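Local coordinates for periplasmic binding protein (Veillonella parvula, PDB 4MO9), which probably binds an iron-chelate or related solute outside the inner membrane, between two lobes, and hands it to an ABC importer, at residues 30-35 with 141-146; 36-41 with 116-121; 250-255 with 297-302; 257-262 with 307-312. All coordinates share one frame; numbering follows the deposited sequence.

Contact 1 of 4, residues 30-35 with 141-146; sequences RTVTLK and GIQTIY
R30 reaches across from the N-terminal beta hairpin, strands 22-25 and 31-34, onto strand 143-147, the outermost strand of a parallel four-stranded sheet. The two strands pack without backbone bonding, their axes 7.7 Å apart and 135° between directions. The arginine chain, bent at chi3 (63°), lays CD against the edge of the Y146 ring, 3.6 Å from CD2, and brings the guanidinium over the carbonyl of T144. NH1 donates to T144 O at 2.9 Å, nearly straight and in the guanidinium plane, though it arrives from above the carbonyl plane. NH2 gives a bond to water 1, which also accepts from T144 N, and D26 supplies a salt bridge to NH1. With an alanine here, T144 O and the D26 carboxylate would probably lose this donor, and the Y146 edge its cover. Next inward, V32 brings CG2 to 3.4 Å from T144 O and sets CG1 3.9 Å from CG1 of I145, an apolar touch in the buried middle. T33 works through water: its N donates to water 2, which in turn donates to Q143 OE1. At L34 the side chain slides past Q143 in the opposite direction, CD2 lying 3.5 Å from CG. Q143 folds back at chi2 (-54°), and its NE2 donates to G141 O at 3.2 Å.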
loop_
_atom_site.group_PDB
_atom_site.type_symbol
_atom_site.label_atom_id
_atom_site.label_comp_id
_atom_site.label_asym_id
_atom_site.label_seq_id
_atom_site.Cartn_x
_atom_site.Cartn_y
_atom_site.Cartn_z
ATOM N N ARG A 30 16.950 10.134 -12.601
ATOM C CA ARG A 30 17.649 9.515 -13.731
ATOM C C ARG A 30 16.912 9.753 -15.039
ATOM O O ARG A 30 15.678 9.604 -15.118
ATOM C CB ARG A 30 17.840 8.006 -13.527
ATOM C CG ARG A 30 18.734 7.669 -12.347
ATOM C CD ARG A 30 18.693 6.171 -12.015
ATOM N NE ARG A 30 19.191 5.305 -13.086
ATOM C CZ ARG A 30 18.412 4.597 -13.902
ATOM N NH1 ARG A 30 17.092 4.676 -13.810
ATOM N NH2 ARG A 30 18.952 3.808 -14.815
ATOM N N THR A 31 17.677 10.128 -16.059
ATOM C CA THR A 31 17.135 10.294 -17.392
ATOM C C THR A 31 17.188 8.964 -18.142
ATOM O O THR A 31 18.265 8.456 -18.487
ATOM C CB THR A 31 17.909 11.370 -18.167
ATOM O OG1 THR A 31 17.763 12.630 -17.489
ATOM C CG2 THR A 31 17.357 11.498 -19.572
ATOM N N VAL A 32 16.013 8.405 -18.402
ATOM C CA VAL A 32 15.911 7.079 -19.005
ATOM C C VAL A 32 15.241 7.191 -20.376
ATOM O O VAL A 32 14.187 7.819 -20.508
ATOM C CB VAL A 32 15.105 6.138 -18.082
ATOM C CG1 VAL A 32 14.979 4.755 -18.698
ATOM C CG2 VAL A 32 15.766 6.042 -16.708
ATOM N N THR A 33 15.843 6.590 -21.397
ATOM C CA THR A 33 15.335 6.731 -22.754
ATOM C C THR A 33 14.805 5.416 -23.327
ATOM O O THR A 33 15.525 4.406 -23.330
ATOM C CB THR A 33 16.435 7.252 -23.691
ATOM O OG1 THR A 33 16.966 8.472 -23.153
ATOM C CG2 THR A 33 15.868 7.513 -25.082
ATOM N N LEU A 34 13.565 5.433 -23.826
ATOM C CA LEU A 34 13.002 4.275 -24.517
ATOM C C LEU A 34 12.811 4.590 -25.994
ATOM O O LEU A 34 12.469 5.721 -26.348
ATOM C CB LEU A 34 11.655 3.879 -23.915
ATOM C CG LEU A 34 11.649 3.499 -22.433
ATOM C CD1 LEU A 34 10.225 3.286 -21.924
ATOM C CD2 LEU A 34 12.471 2.245 -22.215
ATOM N N LYS A 35 13.002 3.584 -26.842
ATOM C CA LYS A 35 12.839 3.745 -28.286
ATOM C C LYS A 35 11.357 3.903 -28.652
ATOM O O LYS A 35 11.014 4.521 -29.656
ATOM C CB LYS A 35 13.418 2.528 -29.009
ATOM C CG LYS A 35 14.892 2.257 -28.721
ATOM C CD LYS A 35 15.282 0.812 -29.059
ATOM C CE LYS A 35 14.650 0.331 -30.360
ATOM N NZ LYS A 35 15.153 -1.023 -30.769
ATOM N N GLY A 141 20.475 -4.645 -22.326
ATOM C CA GLY A 141 19.777 -3.542 -22.969
ATOM C C GLY A 141 18.411 -3.255 -22.366
ATOM O O GLY A 141 17.580 -2.575 -22.985
ATOM N N ILE A 142 18.169 -3.765 -21.161
ATOM C CA ILE A 142 16.892 -3.548 -20.481
ATOM C C ILE A 142 16.954 -2.271 -19.637
ATOM O O ILE A 142 17.915 -2.066 -18.885
ATOM C CB ILE A 142 16.537 -4.757 -19.585
ATOM C CG1 ILE A 142 16.454 -6.030 -20.442
ATOM C CG2 ILE A 142 15.240 -4.521 -18.826
ATOM C CD1 ILE A 142 16.708 -7.314 -19.672
ATOM N N GLN A 143 15.933 -1.422 -19.746
ATOM C CA GLN A 143 15.941 -0.144 -19.030
ATOM C C GLN A 143 15.408 -0.277 -17.614
ATOM O O GLN A 143 14.485 -1.056 -17.364
ATOM C CB GLN A 143 15.153 0.918 -19.805
ATOM C CG GLN A 143 15.647 1.082 -21.245
ATOM C CD GLN A 143 17.138 1.348 -21.309
ATOM O OE1 GLN A 143 17.635 2.313 -20.719
ATOM N NE2 GLN A 143 17.867 0.485 -22.017
ATOM N N THR A 144 15.982 0.493 -16.694
ATOM C CA THR A 144 15.517 0.511 -15.305
ATOM C C THR A 144 14.844 1.862 -15.035
ATOM O O THR A 144 15.389 2.920 -15.408
ATOM C CB THR A 144 16.701 0.354 -14.333
ATOM O OG1 THR A 144 17.303 -0.941 -14.501
ATOM C CG2 THR A 144 16.252 0.535 -12.892
ATOM N N ILE A 145 13.666 1.837 -14.412
ATOM C CA ILE A 145 12.984 3.064 -14.009
ATOM C C ILE A 145 12.642 2.986 -12.523
ATOM O O ILE A 145 11.848 2.127 -12.106
ATOM C CB ILE A 145 11.707 3.310 -14.854
ATOM C CG1 ILE A 145 12.090 3.545 -16.326
ATOM C CG2 ILE A 145 10.936 4.503 -14.340
ATOM C CD1 ILE A 145 10.877 3.887 -17.221
ATOM N N TYR A 146 13.238 3.856 -11.709
ATOM C CA TYR A 146 12.957 3.805 -10.253
ATOM C C TYR A 146 11.677 4.549 -9.904
ATOM O O TYR A 146 11.411 5.617 -10.451
ATOM C CB TYR A 146 14.134 4.369 -9.449
ATOM C CG TYR A 146 15.370 3.503 -9.563
ATOM C CD1 TYR A 146 15.332 2.162 -9.187
ATOM C CD2 TYR A 146 16.564 4.016 -10.047
ATOM C CE1 TYR A 146 16.451 1.359 -9.298
ATOM C CE2 TYR A 146 17.691 3.217 -10.164
ATOM C CZ TYR A 146 17.622 1.891 -9.782
ATOM O OH TYR A 146 18.734 1.088 -9.895
HETATM O O HOH W 1 18.285 2.081 -17.179
HETATM O O HOH W 2 17.998 4.763 -20.967
#

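Contact 2 of 4, residues 36-41 with 116-121; sequences KPAERV and PDVIFI
D117 turns its carboxylate toward the backbone of the loop 36-41, which leads from strand 31-34 into strand 41-42, and takes hydrogen bonds from two successive amides. E39 N donates to OD2 at 2.9 Å, almost straight and on the syn lone pair. R40 N donates to OD1 at 3.0 Å, more bent and 32° out of the carboxylate plane. In return D117 N donates to R40 O at 2.9 Å, so backbone and side chain of one residue together grip the loop at E39 and R40. The CG of D117 sits between its own backbone N and carbonyl carbon (chi1 45°), which swings the carboxylate round to the loop. A leucine in its place would probably leave the amides of E39 and R40 without these acceptors and let the loop move away from the strand. K36 NZ and E39 OE1 pair in a salt bridge within the loop, while R40 turns NE to N115 O and NH2 to L114 O. Beyond the carboxylate the contact turns apolar. A38 CB meets V118 CG1 at 3.5 Å, V41 CG2 lies beside that same CG1 with both valines pointing alike, and V41 CG1 comes to the edge of the F120 ring, 3.8 Å from CD2. Strand 118-122 runs between strand 41-42 and strand 143-147 in the parallel sheet, with F120 reaching I164 and A167 of helix 154-168.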
loop_
_atom_site.group_PDB
_atom_site.type_symbol
_atom_site.label_atom_id
_atom_site.label_comp_id
_atom_site.label_asym_id
_atom_site.label_seq_id
_atom_site.Cartn_x
_atom_site.Cartn_y
_atom_site.Cartn_z
ATOM N N LYS A 36 10.486 3.337 -27.819
ATOM C CA LYS A 36 9.049 3.317 -28.078
ATOM C C LYS A 36 8.377 2.955 -26.758
ATOM O O LYS A 36 9.072 2.564 -25.817
ATOM C CB LYS A 36 8.726 2.271 -29.148
ATOM C CG LYS A 36 8.980 0.845 -28.683
ATOM C CD LYS A 36 8.594 -0.194 -29.739
ATOM C CE LYS A 36 9.001 -1.591 -29.263
ATOM N NZ LYS A 36 8.314 -2.694 -30.000
ATOM N N PRO A 37 7.036 3.089 -26.670
ATOM C CA PRO A 37 6.379 2.759 -25.398
ATOM C C PRO A 37 6.658 1.322 -24.947
ATOM O O PRO A 37 6.688 0.416 -25.781
ATOM C CB PRO A 37 4.895 2.916 -25.725
ATOM C CG PRO A 37 4.857 3.955 -26.792
ATOM C CD PRO A 37 6.089 3.685 -27.637
ATOM N N ALA A 38 6.867 1.129 -23.647
ATOM C CA ALA A 38 7.141 -0.192 -23.085
ATOM C C ALA A 38 5.980 -1.149 -23.351
ATOM O O ALA A 38 4.814 -0.781 -23.193
ATOM C CB ALA A 38 7.366 -0.069 -21.597
ATOM N N GLU A 39 6.280 -2.381 -23.748
ATOM C CA GLU A 39 5.210 -3.362 -23.910
ATOM C C GLU A 39 5.660 -4.752 -23.470
ATOM O O GLU A 39 4.946 -5.744 -23.668
ATOM C CB GLU A 39 4.666 -3.358 -25.345
ATOM C CG GLU A 39 5.644 -3.826 -26.397
ATOM C CD GLU A 39 5.135 -3.600 -27.822
ATOM O OE1 GLU A 39 5.939 -3.148 -28.663
ATOM O OE2 GLU A 39 3.944 -3.879 -28.105
ATOM N N ARG A 40 6.845 -4.811 -22.861
ATOM C CA ARG A 40 7.357 -6.047 -22.274
ATOM C C ARG A 40 7.967 -5.781 -20.898
ATOM O O ARG A 40 9.182 -5.932 -20.685
ATOM C CB ARG A 40 8.352 -6.727 -23.219
ATOM C CG ARG A 40 7.700 -7.183 -24.513
ATOM C CD ARG A 40 8.669 -7.927 -25.414
ATOM N NE ARG A 40 8.990 -9.247 -24.880
ATOM C CZ ARG A 40 8.169 -10.293 -24.930
ATOM N NH1 ARG A 40 6.963 -10.173 -25.478
ATOM N NH2 ARG A 40 8.548 -11.458 -24.421
ATOM N N VAL A 41 7.106 -5.386 -19.959
ATOM C CA VAL A 41 7.532 -5.025 -18.614
ATOM C C VAL A 41 7.768 -6.284 -17.762
ATOM O O VAL A 41 7.023 -7.260 -17.890
ATOM C CB VAL A 41 6.455 -4.132 -17.946
ATOM C CG1 VAL A 41 6.842 -3.762 -16.511
ATOM C CG2 VAL A 41 6.199 -2.864 -18.786
ATOM N N PRO A 116 12.650 -8.445 -22.105
ATOM C CA PRO A 116 11.817 -7.345 -21.618
ATOM C C PRO A 116 12.390 -6.023 -22.078
ATOM O O PRO A 116 13.546 -5.995 -22.532
ATOM C CB PRO A 116 11.946 -7.459 -20.104
ATOM C CG PRO A 116 13.308 -8.045 -19.880
ATOM C CD PRO A 116 13.631 -8.893 -21.094
ATOM N N ASP A 117 11.610 -4.948 -21.984
ATOM C CA ASP A 117 12.136 -3.644 -22.363
ATOM C C ASP A 117 12.354 -2.739 -21.158
ATOM O O ASP A 117 13.272 -1.914 -21.162
ATOM C CB ASP A 117 11.313 -2.960 -23.476
ATOM C CG ASP A 117 9.805 -3.047 -23.258
ATOM O OD1 ASP A 117 9.357 -3.296 -22.111
ATOM O OD2 ASP A 117 9.057 -2.845 -24.251
ATOM N N VAL A 118 11.536 -2.897 -20.123
ATOM C CA VAL A 118 11.704 -2.083 -18.922
ATOM C C VAL A 118 11.342 -2.846 -17.649
ATOM O O VAL A 118 10.438 -3.693 -17.641
ATOM C CB VAL A 118 10.886 -0.763 -19.001
ATOM C CG1 VAL A 118 9.426 -1.055 -18.927
ATOM C CG2 VAL A 118 11.247 0.172 -17.855
ATOM N N ILE A 119 12.062 -2.553 -16.572
ATOM C CA ILE A 119 11.690 -3.049 -15.254
ATOM C C ILE A 119 11.579 -1.848 -14.326
ATOM O O ILE A 119 12.482 -1.002 -14.305
ATOM C CB ILE A 119 12.725 -4.084 -14.737
ATOM C CG1 ILE A 119 12.392 -4.539 -13.324
ATOM C CG2 ILE A 119 14.139 -3.530 -14.759
ATOM C CD1 ILE A 119 13.297 -5.660 -12.878
ATOM N N PHE A 120 10.457 -1.742 -13.609
ATOM C CA PHE A 120 10.265 -0.684 -12.618
ATOM C C PHE A 120 10.686 -1.211 -11.253
ATOM O O PHE A 120 10.245 -2.293 -10.822
ATOM C CB PHE A 120 8.802 -0.214 -12.565
ATOM C CG PHE A 120 8.284 0.316 -13.876
ATOM C CD1 PHE A 120 8.502 1.647 -14.247
ATOM C CD2 PHE A 120 7.589 -0.514 -14.748
ATOM C CE1 PHE A 120 8.036 2.142 -15.463
ATOM C CE2 PHE A 120 7.118 -0.019 -15.989
ATOM C CZ PHE A 120 7.340 1.306 -16.340
ATOM N N ILE A 121 11.537 -0.454 -10.570
ATOM C CA ILE A 121 12.076 -0.904 -9.286
ATOM C C ILE A 121 11.795 0.111 -8.195
ATOM O O ILE A 121 12.196 1.268 -8.307
ATOM C CB ILE A 121 13.600 -1.122 -9.375
ATOM C CG1 ILE A 121 13.919 -2.235 -10.377
ATOM C CG2 ILE A 121 14.177 -1.466 -7.984
ATOM C CD1 ILE A 121 13.576 -3.656 -9.860
#

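Contact 3 of 4, residues 250-255 with 297-302; sequences EFVLEK and QGWSDL
L253 carries CG anti to its carbonyl carbon (chi1 -57°) with chi2 extended at 179°, and this sends CD2 from helix 249-255 to the turn at 297-302. V252, with CG1 anti to the backbone N (177°), points that methyl the same way. L253 CD2 lies 3.6 Å from Q297 O, and also touches W299 CD1 and L302 CD2. G298 adopts a positive phi, and a CB there would run into L253 CD2, so the lack of a side chain lets the leucine approach. The packing joins helix 249-255 to the loop between helices 282-295 and 303-306, beside the mixed sheet. That loop holds a short 3-10 turn, 299-301, closed by D301 N to G298 O and L302 N to W299 O; L302 then takes the N-cap position of helix 303-306. Across the interface, V252 CG1 meets L302 CD1 at 4.0 Å, the two side chains crossing at about a right angle, and approaches W299 CZ2 obliquely at 4.3 Å. L302 CD1 also lies over one face of the indole, 3.5 Å above its plane and toward the rim. No hydrogen bond crosses between the segments. Y203 of strand 201-206 touches both V252 and W299, while W299 and L302 lean on I260 of strand 259-263.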
loop_
_atom_site.group_PDB
_atom_site.type_symbol
_atom_site.label_atom_id
_atom_site.label_comp_id
_atom_site.label_asym_id
_atom_site.label_seq_id
_atom_site.Cartn_x
_atom_site.Cartn_y
_atom_site.Cartn_z
ATOM N N GLU A 250 2.002 -3.906 28.436
ATOM C CA GLU A 250 1.857 -2.983 29.562
ATOM C C GLU A 250 1.943 -1.519 29.130
ATOM O O GLU A 250 1.345 -0.644 29.756
ATOM C CB GLU A 250 2.919 -3.261 30.634
ATOM C CG GLU A 250 2.965 -4.700 31.148
ATOM C CD GLU A 250 3.633 -5.654 30.165
ATOM O OE1 GLU A 250 3.353 -6.872 30.233
ATOM O OE2 GLU A 250 4.432 -5.187 29.321
ATOM N N PHE A 251 2.698 -1.264 28.065
ATOM C CA PHE A 251 2.856 0.080 27.519
ATOM C C PHE A 251 1.495 0.659 27.127
ATOM O O PHE A 251 1.187 1.812 27.444
ATOM C CB PHE A 251 3.792 0.027 26.303
ATOM C CG PHE A 251 4.212 1.374 25.770
ATOM C CD1 PHE A 251 3.544 1.950 24.695
ATOM C CD2 PHE A 251 5.306 2.041 26.309
ATOM C CE1 PHE A 251 3.944 3.184 24.185
ATOM C CE2 PHE A 251 5.708 3.272 25.808
ATOM C CZ PHE A 251 5.028 3.845 24.745
ATOM N N VAL A 252 0.672 -0.145 26.457
ATOM C CA VAL A 252 -0.633 0.323 25.991
ATOM C C VAL A 252 -1.578 0.662 27.153
ATOM O O VAL A 252 -2.266 1.686 27.121
ATOM C CB VAL A 252 -1.295 -0.677 25.013
ATOM C CG1 VAL A 252 -2.674 -0.196 24.606
ATOM C CG2 VAL A 252 -0.433 -0.858 23.759
ATOM N N LEU A 253 -1.598 -0.185 28.181
ATOM C CA LEU A 253 -2.433 0.066 29.352
ATOM C C LEU A 253 -2.054 1.382 30.042
ATOM O O LEU A 253 -2.930 2.145 30.459
ATOM C CB LEU A 253 -2.348 -1.105 30.340
ATOM C CG LEU A 253 -2.727 -2.490 29.799
ATOM C CD1 LEU A 253 -2.584 -3.578 30.859
ATOM C CD2 LEU A 253 -4.138 -2.484 29.249
ATOM N N GLU A 254 -0.754 1.647 30.149
ATOM C CA GLU A 254 -0.263 2.841 30.838
ATOM C C GLU A 254 -0.545 4.114 30.043
ATOM O O GLU A 254 -0.907 5.147 30.608
ATOM C CB GLU A 254 1.237 2.714 31.104
ATOM C CG GLU A 254 1.612 1.546 32.012
ATOM C CD GLU A 254 3.115 1.314 32.084
ATOM O OE1 GLU A 254 3.802 1.509 31.052
ATOM O OE2 GLU A 254 3.602 0.935 33.170
ATOM N N LYS A 255 -0.363 4.040 28.728
ATOM C CA LYS A 255 -0.597 5.196 27.871
ATOM C C LYS A 255 -2.079 5.512 27.719
ATOM O O LYS A 255 -2.449 6.678 27.588
ATOM C CB LYS A 255 0.037 4.994 26.491
ATOM C CG LYS A 255 1.551 5.128 26.478
ATOM C CD LYS A 255 1.981 6.463 27.072
ATOM C CE LYS A 255 3.463 6.724 26.840
ATOM N NZ LYS A 255 4.305 5.676 27.473
ATOM N N GLN A 297 -5.845 -8.702 28.188
ATOM C CA GLN A 297 -5.886 -8.242 29.573
ATOM C C GLN A 297 -5.984 -6.718 29.686
ATOM O O GLN A 297 -5.157 -5.986 29.142
ATOM C CB GLN A 297 -4.669 -8.775 30.342
ATOM C CG GLN A 297 -4.493 -8.207 31.748
ATOM C CD GLN A 297 -3.929 -9.223 32.727
ATOM O OE1 GLN A 297 -4.060 -10.433 32.530
ATOM N NE2 GLN A 297 -3.308 -8.734 33.798
ATOM N N GLY A 298 -7.030 -6.248 30.358
ATOM C CA GLY A 298 -7.196 -4.830 30.616
ATOM C C GLY A 298 -7.795 -3.999 29.494
ATOM O O GLY A 298 -8.196 -2.861 29.732
ATOM N N TRP A 299 -7.859 -4.537 28.275
ATOM C CA TRP A 299 -8.342 -3.740 27.140
ATOM C C TRP A 299 -9.795 -3.288 27.304
ATOM O O TRP A 299 -10.167 -2.218 26.824
ATOM C CB TRP A 299 -8.150 -4.468 25.804
ATOM C CG TRP A 299 -6.776 -4.287 25.225
ATOM C CD1 TRP A 299 -5.591 -4.343 25.904
ATOM C CD2 TRP A 299 -6.445 -3.995 23.860
ATOM N NE1 TRP A 299 -4.545 -4.122 25.043
ATOM C CE2 TRP A 299 -5.039 -3.897 23.783
ATOM C CE3 TRP A 299 -7.198 -3.816 22.694
ATOM C CZ2 TRP A 299 -4.370 -3.628 22.589
ATOM C CZ3 TRP A 299 -6.528 -3.538 21.499
ATOM C CH2 TRP A 299 -5.129 -3.454 21.458
ATOM N N SER A 300 -10.596 -4.091 28.009
ATOM C CA SER A 300 -12.000 -3.780 28.255
ATOM C C SER A 300 -12.141 -2.436 28.950
ATOM O O SER A 300 -13.154 -1.749 28.798
ATOM C CB SER A 300 -12.636 -4.860 29.149
ATOM O OG SER A 300 -13.502 -5.699 28.406
ATOM N N ASP A 301 -11.119 -2.087 29.729
ATOM C CA ASP A 301 -11.124 -0.884 30.557
ATOM C C ASP A 301 -10.383 0.262 29.880
ATOM O O ASP A 301 -10.241 1.339 30.457
ATOM C CB ASP A 301 -10.461 -1.171 31.902
ATOM C CG ASP A 301 -11.207 -2.212 32.713
ATOM O OD1 ASP A 301 -12.456 -2.181 32.725
ATOM O OD2 ASP A 301 -10.539 -3.059 33.346
ATOM N N LEU A 302 -9.889 0.022 28.670
ATOM C CA LEU A 302 -9.178 1.065 27.929
ATOM C C LEU A 302 -10.119 2.173 27.472
ATOM O O LEU A 302 -11.222 1.905 26.976
ATOM C CB LEU A 302 -8.442 0.485 26.711
ATOM C CG LEU A 302 -7.127 -0.249 26.992
ATOM C CD1 LEU A 302 -6.505 -0.800 25.714
ATOM C CD2 LEU A 302 -6.151 0.666 27.706
#

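Contact 4 of 4, residues 257-262 with 307-312; sequences PDIIMI and NKQVYS
Y311 sits beside I259 and M261 where strand 310-313 pairs in parallel with strand 259-263 in the mixed sheet of the C-terminal half. From its CB, 4.0 Å from CG of the selenomethionine M261, the side chain leaves with CG anti to the carbonyl carbon (chi1 -61°). CD1 then meets I259 CG2 obliquely at 3.9 Å and has I260 O at the ring edge, and CE1 still brushes that isoleucine methyl. At the tip, OH donates to Q309 OE1 at 2.9 Å, above the plane of the amide carbonyl. Q309 curls back at chi2 (-67°) to receive it, while its CB lies 3.2 Å from D258 O. The backbone register is regular: I260 N donates to Q309 O, Y311 N to I260 O, and I262 N to Y311 O. At the far end S312 OG takes over, donating to I262 O at 2.6 Å. Near the start of the strands water 3 links the segments, donating to D258 O and accepting from N307 ND2, just after helix 303-306 ends. H367 of the antiparallel strand 365-367 stacks with the Y311 ring, and its ND1 is hydrogen-bonded to V310 O. Helix 324-334 covers the side of I259, M261 and Y311, helix 282-295 packs on I262, V310 and S312, and strand 201-206 flanks strand 259-263 on its other edge.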
loop_
_atom_site.group_PDB
_atom_site.type_symbol
_atom_site.label_atom_id
_atom_site.label_comp_id
_atom_site.label_asym_id
_atom_site.label_seq_id
_atom_site.Cartn_x
_atom_site.Cartn_y
_atom_site.Cartn_z
ATOM N N PRO A 257 -4.402 5.112 25.187
ATOM C CA PRO A 257 -4.504 6.022 24.037
ATOM C C PRO A 257 -5.943 6.432 23.707
ATOM O O PRO A 257 -6.885 5.680 24.005
ATOM C CB PRO A 257 -3.909 5.199 22.891
ATOM C CG PRO A 257 -4.172 3.764 23.290
ATOM C CD PRO A 257 -4.024 3.741 24.793
ATOM N N ASP A 258 -6.106 7.612 23.108
ATOM C CA ASP A 258 -7.423 8.080 22.669
ATOM C C ASP A 258 -8.026 7.147 21.617
ATOM O O ASP A 258 -9.237 6.923 21.592
ATOM C CB ASP A 258 -7.325 9.490 22.075
ATOM C CG ASP A 258 -6.978 10.553 23.114
ATOM O OD1 ASP A 258 -7.503 10.492 24.249
ATOM O OD2 ASP A 258 -6.180 11.458 22.782
ATOM N N ILE A 259 -7.167 6.612 20.751
ATOM C CA ILE A 259 -7.602 5.842 19.590
ATOM C C ILE A 259 -6.717 4.595 19.438
ATOM O O ILE A 259 -5.522 4.638 19.733
ATOM C CB ILE A 259 -7.540 6.733 18.310
ATOM C CG1 ILE A 259 -8.554 7.882 18.416
ATOM C CG2 ILE A 259 -7.764 5.923 17.026
ATOM C CD1 ILE A 259 -8.379 8.965 17.355
ATOM N N ILE A 260 -7.319 3.479 19.028
ATOM C CA ILE A 260 -6.577 2.256 18.704
ATOM C C ILE A 260 -6.939 1.901 17.266
ATOM O O ILE A 260 -8.117 1.962 16.887
ATOM C CB ILE A 260 -6.980 1.076 19.632
ATOM C CG1 ILE A 260 -6.442 1.273 21.056
ATOM C CG2 ILE A 260 -6.467 -0.257 19.076
ATOM C CD1 ILE A 260 -6.985 0.229 22.084
HETATM N N MSE A 261 -5.946 1.554 16.454
HETATM C CA MSE A 261 -6.230 1.074 15.108
HETATM C C MSE A 261 -5.453 -0.212 14.864
HETATM O O MSE A 261 -4.218 -0.227 14.988
HETATM C CB MSE A 261 -5.874 2.135 14.063
HETATM C CG MSE A 261 -6.468 1.840 12.692
HETATM SE SE MSE A 261 -5.993 3.183 11.354
HETATM C CE MSE A 261 -6.567 4.738 12.400
ATOM N N ILE A 262 -6.182 -1.291 14.563
ATOM C CA ILE A 262 -5.580 -2.600 14.300
ATOM C C ILE A 262 -5.625 -2.893 12.803
ATOM O O ILE A 262 -6.712 -2.969 12.230
ATOM C CB ILE A 262 -6.349 -3.731 15.019
ATOM C CG1 ILE A 262 -6.530 -3.419 16.510
ATOM C CG2 ILE A 262 -5.645 -5.074 14.807
ATOM C CD1 ILE A 262 -5.231 -3.381 17.298
ATOM N N ASN A 307 -14.853 4.227 24.739
ATOM C CA ASN A 307 -15.397 5.312 23.919
ATOM C C ASN A 307 -15.640 4.911 22.470
ATOM O O ASN A 307 -15.972 5.758 21.645
ATOM C CB ASN A 307 -14.475 6.540 23.938
ATOM C CG ASN A 307 -14.254 7.085 25.334
ATOM O OD1 ASN A 307 -15.086 6.904 26.221
ATOM N ND2 ASN A 307 -13.122 7.757 25.534
ATOM N N LYS A 308 -15.468 3.626 22.174
ATOM C CA LYS A 308 -15.641 3.112 20.821
ATOM C C LYS A 308 -14.734 3.886 19.869
ATOM O O LYS A 308 -15.196 4.461 18.883
ATOM C CB LYS A 308 -17.109 3.199 20.379
ATOM C CG LYS A 308 -18.093 2.446 21.306
ATOM C CD LYS A 308 -17.925 0.929 21.194
ATOM C CE LYS A 308 -18.940 0.175 22.054
ATOM N NZ LYS A 308 -18.965 -1.284 21.729
ATOM N N GLN A 309 -13.445 3.925 20.193
ATOM C CA GLN A 309 -12.467 4.556 19.318
ATOM C C GLN A 309 -11.474 3.509 18.827
ATOM O O GLN A 309 -10.258 3.742 18.810
ATOM C CB GLN A 309 -11.753 5.706 20.034
ATOM C CG GLN A 309 -12.679 6.870 20.379
ATOM C CD GLN A 309 -13.194 7.584 19.143
ATOM O OE1 GLN A 309 -12.490 7.702 18.142
ATOM N NE2 GLN A 309 -14.430 8.065 19.209
ATOM N N VAL A 310 -12.020 2.359 18.425
ATOM C CA VAL A 310 -11.241 1.252 17.872
ATOM C C VAL A 310 -11.574 1.093 16.389
ATOM O O VAL A 310 -12.748 0.900 16.021
ATOM C CB VAL A 310 -11.526 -0.071 18.608
ATOM C CG1 VAL A 310 -10.716 -1.206 17.993
ATOM C CG2 VAL A 310 -11.198 0.071 20.079
ATOM N N TYR A 311 -10.535 1.166 15.556
ATOM C CA TYR A 311 -10.670 1.198 14.104
ATOM C C TYR A 311 -9.772 0.155 13.457
ATOM O O TYR A 311 -8.953 -0.468 14.129
ATOM C CB TYR A 311 -10.259 2.577 13.573
ATOM C CG TYR A 311 -11.101 3.699 14.115
ATOM C CD1 TYR A 311 -10.835 4.259 15.360
ATOM C CD2 TYR A 311 -12.172 4.187 13.393
ATOM C CE1 TYR A 311 -11.624 5.281 15.874
ATOM C CE2 TYR A 311 -12.966 5.213 13.896
ATOM C CZ TYR A 311 -12.687 5.750 15.136
ATOM O OH TYR A 311 -13.461 6.769 15.628
ATOM N N SER A 312 -9.917 -0.016 12.144
ATOM C CA SER A 312 -9.065 -0.931 11.391
ATOM C C SER A 312 -9.004 -0.479 9.939
ATOM O O SER A 312 -10.027 -0.099 9.368
ATOM C CB SER A 312 -9.625 -2.362 11.479
ATOM O OG SER A 312 -8.827 -3.256 10.705
HETATM O O HOH W 3 -11.155 7.980 23.393
#

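In the fold
The four contacts form two pairs on opposite sides of the chain's centre. Contacts 1 and 2, centres about 8 Å apart, share the parallel sheet through neighbouring strands 143-147 and 118-122; contact 2 lies within the sequence span that contact 1 brackets. Contacts 3 and 4, centres about 12 Å apart, alternate along the chain: helix 249-255 leads into strand 259-263, and the turn 297-302 precedes strand 310-313, with W299 and L302 packing on I260. Between the pairs, centres lie 43 to 52 Å apart without touching. Each pair thus appears to belong to a different lobe, consistent with the two-lobed solute-binding fold, whose ligand would be expected between the lobes.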